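Local coordinates for protein trehalose-6-phosphate phosphatase (Neosartorya fumigata, PDB 5DXL) that is a phosphatase of the haloacid dehalogenase (HAD) superfamily, with a Rossmann-like core sheet and a smaller antiparallel cap sheet, at residues C91-P96 with D100-A105; S86-C91 with R134-L139. All blocks are in the same frame, centred on the assembly; numbering follows the deposited sequence. Where two conformers were deposited one is given.

Contact 1. Residues C91-P96 with D100-A105; sequences CFIRQP and DWENLA
The beta hairpin of strands 92-94 and 101-103 closes one edge of the mixed core sheet of this HAD-type phosphatase, and its antiparallel pairing rests on I93 and E102. These two form a hydrogen-bonded pair: I93 N donates to E102 O at 3.0 Å and E102 N to I93 O at 2.8 Å, the latter nearly straight. Just beyond the strand ends, L104 N reaches C91 O at 2.7 Å, lying 30° out of that carbonyl plane. Opposite A87 of strand 84-87 stand two residues, C91 and F92, which makes a classic beta bulge. On the face carrying F92, R94 and W101, the R94 aliphatic stem crosses the indole: CB sits 3.7 Å from the centroid of the six-membered ring and 9° off its normal, a CH-pi contact over the face. With CG anti to the backbone N and a bend at chi3, the R94 chain carries its guanidinium past the indole to the carbonyls of G78, I80 and L83. Water 1 accepts from R94 NH1 and, weakly, from W101 NE1. F92 CB adds an apolar contact with W101 CE3, while its ring meets the N103 amide with the two planes 42° apart; N103 OD1 is itself held by the backbone N of E106. On the other face, I93 CG2 packs against E102 CB and L104 CD1. Where the strands part toward the turn, water 2 replaces a direct bond, accepting from Q95 N at 2.9 Å and donating to D100 O at 2.7 Å.

Contact 2. Residues S86-C91 with R134-L139; sequences SAEHGC and RKRVAL
R136 sets its CG anti to the backbone N (chi1 -172°) and bends at chi3, while E88, with CG anti to its own carbonyl carbon, runs extended beyond CG, and the two side chains meet at about a right angle. Their salt bridge is single-pronged: R136 NH2 donates to E88 OE1 at 2.9 Å, whereas R136 NE stays 3.7 Å from the same oxygen. The N-H...O angle of 140° shows a bent bond. OE1 receives it on its syn lone pair, lying near the guanidinium edge but tilted out of that plane, and the carboxylate is turned 43° against the guanidinium. The other oxygen, E88 OE2, accepts from the backbone N of Q70 at the start of helix 70-77, which helps to fix the carboxylate's rotation. Topologically, this joins the loop leaving core strand 84-87 to the connection between strands 131-134 and 139-142 of the antiparallel sheet, so it bridges the two sheets of the HAD-type fold. A second touch, between buried C91 and V137, accompanies the ion pair; C91 is modelled in two conformers, so the close approach of its SG to V137 CG2 is doubtful. The valine directs that methyl beside its backbone N; A105 and P185 also touch its side chain.

Contact 1 and contact 2 have centres about 12 Å apart and share C91. Along the chain, both segments of contact 1 come before 134-139, and the first overlaps the end of 86-91: strand 84-87, its following turn and the 92-103 hairpin come first, then helix 112-125, then the 134-139 connection. Strands 84-87 and 92-94 are neighbours in the mixed sheet, where F92 O lies 2.9 Å from A87 N, a probable hydrogen bond. Direct packing also links the contacts, with F92 CE2 3.7 Å from R136 NH2 and A105 CB 3.8 Å from V137 CG2. The hairpin that edges the core sheet therefore also lines the junction with the four-stranded antiparallel sheet.

Contact 1. Residues C91-P96 with D100-A105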
loop_
_atom_site.group_PDB
_atom_site.type_symbol
_atom_site.label_atom_id
_atom_site.label_comp_id
_atom_site.label_asym_id
_atom_site.label_seq_id
_atom_site.Cartn_x
_atom_site.Cartn_y
_atom_site.Cartn_z
ATOM N N CYS A 91 -4.743 -1.512 8.256
ATOM C CA CYS A 91 -5.407 -1.684 9.541
ATOM C C CYS A 91 -4.528 -2.337 10.600
ATOM O O CYS A 91 -4.779 -2.177 11.788
ATOM C CB CYS A 91 -6.682 -2.491 9.357
ATOM S SG CYS A 91 -7.950 -1.528 8.521
ATOM N N PHE A 92 -3.502 -3.063 10.170
ATOM C CA PHE A 92 -2.573 -3.715 11.095
ATOM C C PHE A 92 -1.147 -3.370 10.703
ATOM O O PHE A 92 -0.797 -3.440 9.527
ATOM C CB PHE A 92 -2.749 -5.230 11.092
ATOM C CG PHE A 92 -4.014 -5.696 11.753
ATOM C CD1 PHE A 92 -4.069 -5.880 13.118
ATOM C CD2 PHE A 92 -5.149 -5.942 10.998
ATOM C CE1 PHE A 92 -5.248 -6.308 13.729
ATOM C CE2 PHE A 92 -6.329 -6.372 11.601
ATOM C CZ PHE A 92 -6.376 -6.552 12.966
ATOM N N ILE A 93 -0.335 -2.987 11.677
ATOM C CA ILE A 93 1.050 -2.644 11.377
ATOM C C ILE A 93 1.998 -3.298 12.372
ATOM O O ILE A 93 1.722 -3.350 13.573
ATOM C CB ILE A 93 1.275 -1.121 11.376
ATOM C CG1 ILE A 93 2.653 -0.778 10.819
ATOM C CG2 ILE A 93 1.138 -0.528 12.767
ATOM C CD1 ILE A 93 2.844 0.699 10.578
ATOM N N ARG A 94 3.105 -3.820 11.851
ATOM C CA ARG A 94 4.186 -4.324 12.696
ATOM C C ARG A 94 5.460 -3.599 12.311
ATOM O O ARG A 94 5.880 -3.671 11.154
ATOM C CB ARG A 94 4.365 -5.838 12.548
ATOM C CG ARG A 94 5.444 -6.409 13.520
ATOM C CD ARG A 94 5.976 -7.823 13.133
ATOM N NE ARG A 94 6.961 -7.790 12.043
ATOM C CZ ARG A 94 7.603 -8.873 11.598
ATOM N NH1 ARG A 94 7.348 -10.057 12.159
ATOM N NH2 ARG A 94 8.483 -8.781 10.585
ATOM N N GLN A 95 6.061 -2.877 13.258
ATOM C CA GLN A 95 7.316 -2.178 12.989
ATOM C C GLN A 95 8.452 -3.182 12.821
ATOM O O GLN A 95 8.421 -4.258 13.413
ATOM C CB GLN A 95 7.668 -1.211 14.131
ATOM C CG GLN A 95 6.698 -0.052 14.343
ATOM C CD GLN A 95 6.705 0.932 13.184
ATOM O OE1 GLN A 95 7.741 1.189 12.567
ATOM N NE2 GLN A 95 5.546 1.495 12.889
ATOM N N PRO A 96 9.476 -2.820 12.034
ATOM C CA PRO A 96 10.699 -3.625 11.999
ATOM C C PRO A 96 11.222 -3.951 13.403
ATOM O O PRO A 96 11.279 -3.056 14.259
ATOM C CB PRO A 96 11.683 -2.725 11.243
ATOM C CG PRO A 96 10.787 -1.948 10.302
ATOM C CD PRO A 96 9.538 -1.667 11.120
ATOM N N ASP A 100 5.248 -6.902 18.139
ATOM C CA ASP A 100 3.924 -6.361 18.436
ATOM C C ASP A 100 3.212 -5.817 17.203
ATOM O O ASP A 100 3.741 -4.969 16.488
ATOM C CB ASP A 100 4.023 -5.252 19.486
ATOM C CG ASP A 100 4.670 -5.725 20.776
ATOM O OD1 ASP A 100 4.435 -6.887 21.172
ATOM O OD2 ASP A 100 5.423 -4.934 21.383
ATOM N N TRP A 101 2.007 -6.316 16.966
ATOM C CA TRP A 101 1.144 -5.756 15.934
ATOM C C TRP A 101 0.255 -4.675 16.522
ATOM O O TRP A 101 -0.326 -4.872 17.591
ATOM C CB TRP A 101 0.273 -6.839 15.325
ATOM C CG TRP A 101 0.981 -7.761 14.392
ATOM C CD1 TRP A 101 1.655 -8.902 14.714
ATOM C CD2 TRP A 101 1.064 -7.630 12.973
ATOM N NE1 TRP A 101 2.153 -9.490 13.577
ATOM C CE2 TRP A 101 1.804 -8.724 12.494
ATOM C CE3 TRP A 101 0.584 -6.687 12.058
ATOM C CZ2 TRP A 101 2.066 -8.909 11.138
ATOM C CZ3 TRP A 101 0.856 -6.864 10.718
ATOM C CH2 TRP A 101 1.587 -7.968 10.270
ATOM N N GLU A 102 0.143 -3.541 15.837
ATOM C CA GLU A 102 -0.830 -2.543 16.248
ATOM C C GLU A 102 -2.080 -2.644 15.391
ATOM O O GLU A 102 -1.998 -2.730 14.161
ATOM C CB GLU A 102 -0.269 -1.126 16.168
ATOM C CG GLU A 102 -1.369 -0.086 16.417
ATOM C CD GLU A 102 -0.858 1.299 16.761
ATOM O OE1 GLU A 102 0.340 1.579 16.545
ATOM O OE2 GLU A 102 -1.678 2.110 17.249
ATOM N N ASN A 103 -3.238 -2.630 16.046
ATOM C CA ASN A 103 -4.519 -2.610 15.361
ATOM C C ASN A 103 -4.941 -1.162 15.184
ATOM O O ASN A 103 -5.476 -0.544 16.104
ATOM C CB ASN A 103 -5.569 -3.393 16.162
ATOM C CG ASN A 103 -6.894 -3.532 15.433
ATOM O OD1 ASN A 103 -7.243 -2.724 14.572
ATOM N ND2 ASN A 103 -7.645 -4.572 15.784
ATOM N N LEU A 104 -4.697 -0.617 13.999
ATOM C CA LEU A 104 -4.899 0.807 13.783
ATOM C C LEU A 104 -6.380 1.165 13.737
ATOM O O LEU A 104 -6.751 2.309 14.016
ATOM C CB LEU A 104 -4.188 1.254 12.496
ATOM C CG LEU A 104 -2.665 1.135 12.625
ATOM C CD1 LEU A 104 -1.950 1.401 11.308
ATOM C CD2 LEU A 104 -2.178 2.100 13.691
ATOM N N ALA A 105 -7.234 0.203 13.399
ATOM C CA ALA A 105 -8.660 0.450 13.424
ATOM C C ALA A 105 -9.092 0.633 14.863
ATOM O O ALA A 105 -9.754 1.613 15.188
ATOM C CB ALA A 105 -9.438 -0.692 12.771
HETATM O O HOH W 1 5.280 -10.890 13.907
HETATM O O HOH W 2 5.121 -2.735 15.989
HETATM O O HOH W 3 3.355 0.769 14.983
#

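Contact 2. Residues S86-C91 with R134-L139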
loop_
_atom_site.group_PDB
_atom_site.type_symbol
_atom_site.label_atom_id
_atom_site.label_comp_id
_atom_site.label_asym_id
_atom_site.label_seq_id
_atom_site.Cartn_x
_atom_site.Cartn_y
_atom_site.Cartn_z
ATOM N N SER A 86 2.577 -4.051 6.818
ATOM C CA SER A 86 1.299 -3.339 6.832
ATOM C C SER A 86 0.271 -4.252 6.182
ATOM O O SER A 86 0.410 -4.604 5.012
ATOM C CB SER A 86 1.404 -2.005 6.095
ATOM O OG SER A 86 0.118 -1.405 5.926
ATOM N N ALA A 87 -0.717 -4.684 6.960
ATOM C CA ALA A 87 -1.678 -5.685 6.497
ATOM C C ALA A 87 -3.094 -5.141 6.495
ATOM O O ALA A 87 -3.383 -4.151 7.174
ATOM C CB ALA A 87 -1.603 -6.939 7.376
ATOM N N GLU A 88 -3.956 -5.795 5.717
ATOM C CA GLU A 88 -5.396 -5.525 5.713
ATOM C C GLU A 88 -5.676 -4.056 5.423
ATOM O O GLU A 88 -6.439 -3.396 6.120
ATOM C CB GLU A 88 -6.022 -5.972 7.044
ATOM C CG GLU A 88 -5.874 -7.464 7.244
ATOM C CD GLU A 88 -6.614 -8.015 8.455
ATOM O OE1 GLU A 88 -7.731 -7.536 8.756
ATOM O OE2 GLU A 88 -6.067 -8.937 9.104
ATOM N N HIS A 89 -5.029 -3.553 4.377
ATOM C CA HIS A 89 -5.261 -2.194 3.900
ATOM C C HIS A 89 -5.048 -1.154 5.000
ATOM O O HIS A 89 -5.924 -0.327 5.272
ATOM C CB HIS A 89 -6.673 -2.085 3.303
ATOM C CG HIS A 89 -6.929 -3.069 2.202
ATOM N ND1 HIS A 89 -7.514 -4.300 2.418
ATOM C CD2 HIS A 89 -6.645 -3.015 0.880
ATOM C CE1 HIS A 89 -7.598 -4.951 1.272
ATOM N NE2 HIS A 89 -7.078 -4.194 0.323
ATOM N N GLY A 90 -3.886 -1.223 5.646
ATOM C CA GLY A 90 -3.483 -0.224 6.616
ATOM C C GLY A 90 -4.078 -0.393 8.006
ATOM O O GLY A 90 -3.943 0.488 8.844
ATOM N N CYS A 91 -4.743 -1.512 8.256
ATOM C CA CYS A 91 -5.407 -1.684 9.541
ATOM C C CYS A 91 -4.528 -2.337 10.600
ATOM O O CYS A 91 -4.779 -2.177 11.788
ATOM C CB CYS A 91 -6.682 -2.491 9.357
ATOM S SG CYS A 91 -7.950 -1.528 8.521
ATOM N N ARG A 134 -21.139 -4.818 5.852
ATOM C CA ARG A 134 -20.338 -4.315 6.953
ATOM C C ARG A 134 -19.045 -5.118 7.071
ATOM O O ARG A 134 -19.072 -6.342 7.203
ATOM C CB ARG A 134 -21.143 -4.362 8.254
ATOM C CG ARG A 134 -20.380 -3.882 9.477
ATOM C CD ARG A 134 -21.330 -3.328 10.533
ATOM N NE ARG A 134 -20.646 -2.425 11.459
ATOM C CZ ARG A 134 -21.249 -1.781 12.454
ATOM N NH1 ARG A 134 -22.550 -1.946 12.655
ATOM N NH2 ARG A 134 -20.550 -0.975 13.248
ATOM N N LYS A 135 -17.912 -4.432 6.971
ATOM C CA LYS A 135 -16.631 -5.057 7.308
ATOM C C LYS A 135 -16.066 -4.413 8.569
ATOM O O LYS A 135 -16.693 -3.506 9.136
ATOM C CB LYS A 135 -15.648 -4.939 6.148
ATOM C CG LYS A 135 -16.014 -5.785 4.946
ATOM C CD LYS A 135 -14.767 -6.225 4.202
ATOM C CE LYS A 135 -15.095 -7.226 3.109
ATOM N NZ LYS A 135 -13.861 -7.766 2.471
ATOM N N ARG A 136 -14.889 -4.875 8.999
ATOM C CA ARG A 136 -14.254 -4.383 10.222
ATOM C C ARG A 136 -14.133 -2.869 10.192
ATOM O O ARG A 136 -14.512 -2.172 11.139
ATOM C CB ARG A 136 -12.866 -5.006 10.408
ATOM C CG ARG A 136 -12.215 -4.688 11.756
ATOM C CD ARG A 136 -10.678 -4.726 11.699
ATOM N NE ARG A 136 -10.172 -5.926 11.049
ATOM C CZ ARG A 136 -9.979 -7.083 11.669
ATOM N NH1 ARG A 136 -10.254 -7.191 12.963
ATOM N NH2 ARG A 136 -9.511 -8.130 11.001
ATOM N N VAL A 137 -13.620 -2.356 9.084
ATOM C CA VAL A 137 -13.264 -0.959 9.048
ATOM C C VAL A 137 -14.013 -0.196 7.953
ATOM O O VAL A 137 -14.133 1.029 8.008
ATOM C CB VAL A 137 -11.762 -0.808 8.867
ATOM C CG1 VAL A 137 -11.306 0.466 9.496
ATOM C CG2 VAL A 137 -11.062 -1.959 9.569
ATOM N N ALA A 138 -14.532 -0.904 6.961
ATOM C CA ALA A 138 -15.243 -0.207 5.897
ATOM C C ALA A 138 -16.707 -0.592 5.865
ATOM O O ALA A 138 -17.052 -1.752 6.041
ATOM C CB ALA A 138 -14.601 -0.489 4.561
ATOM N N LEU A 139 -17.569 0.392 5.612
ATOM C CA LEU A 139 -19.001 0.140 5.484
ATOM C C LEU A 139 -19.418 0.475 4.066
ATOM O O LEU A 139 -19.083 1.541 3.564
ATOM C CB LEU A 139 -19.800 0.978 6.487
ATOM C CG LEU A 139 -19.539 0.728 7.977
ATOM C CD1 LEU A 139 -20.408 1.636 8.832
ATOM C CD2 LEU A 139 -19.787 -0.708 8.307
#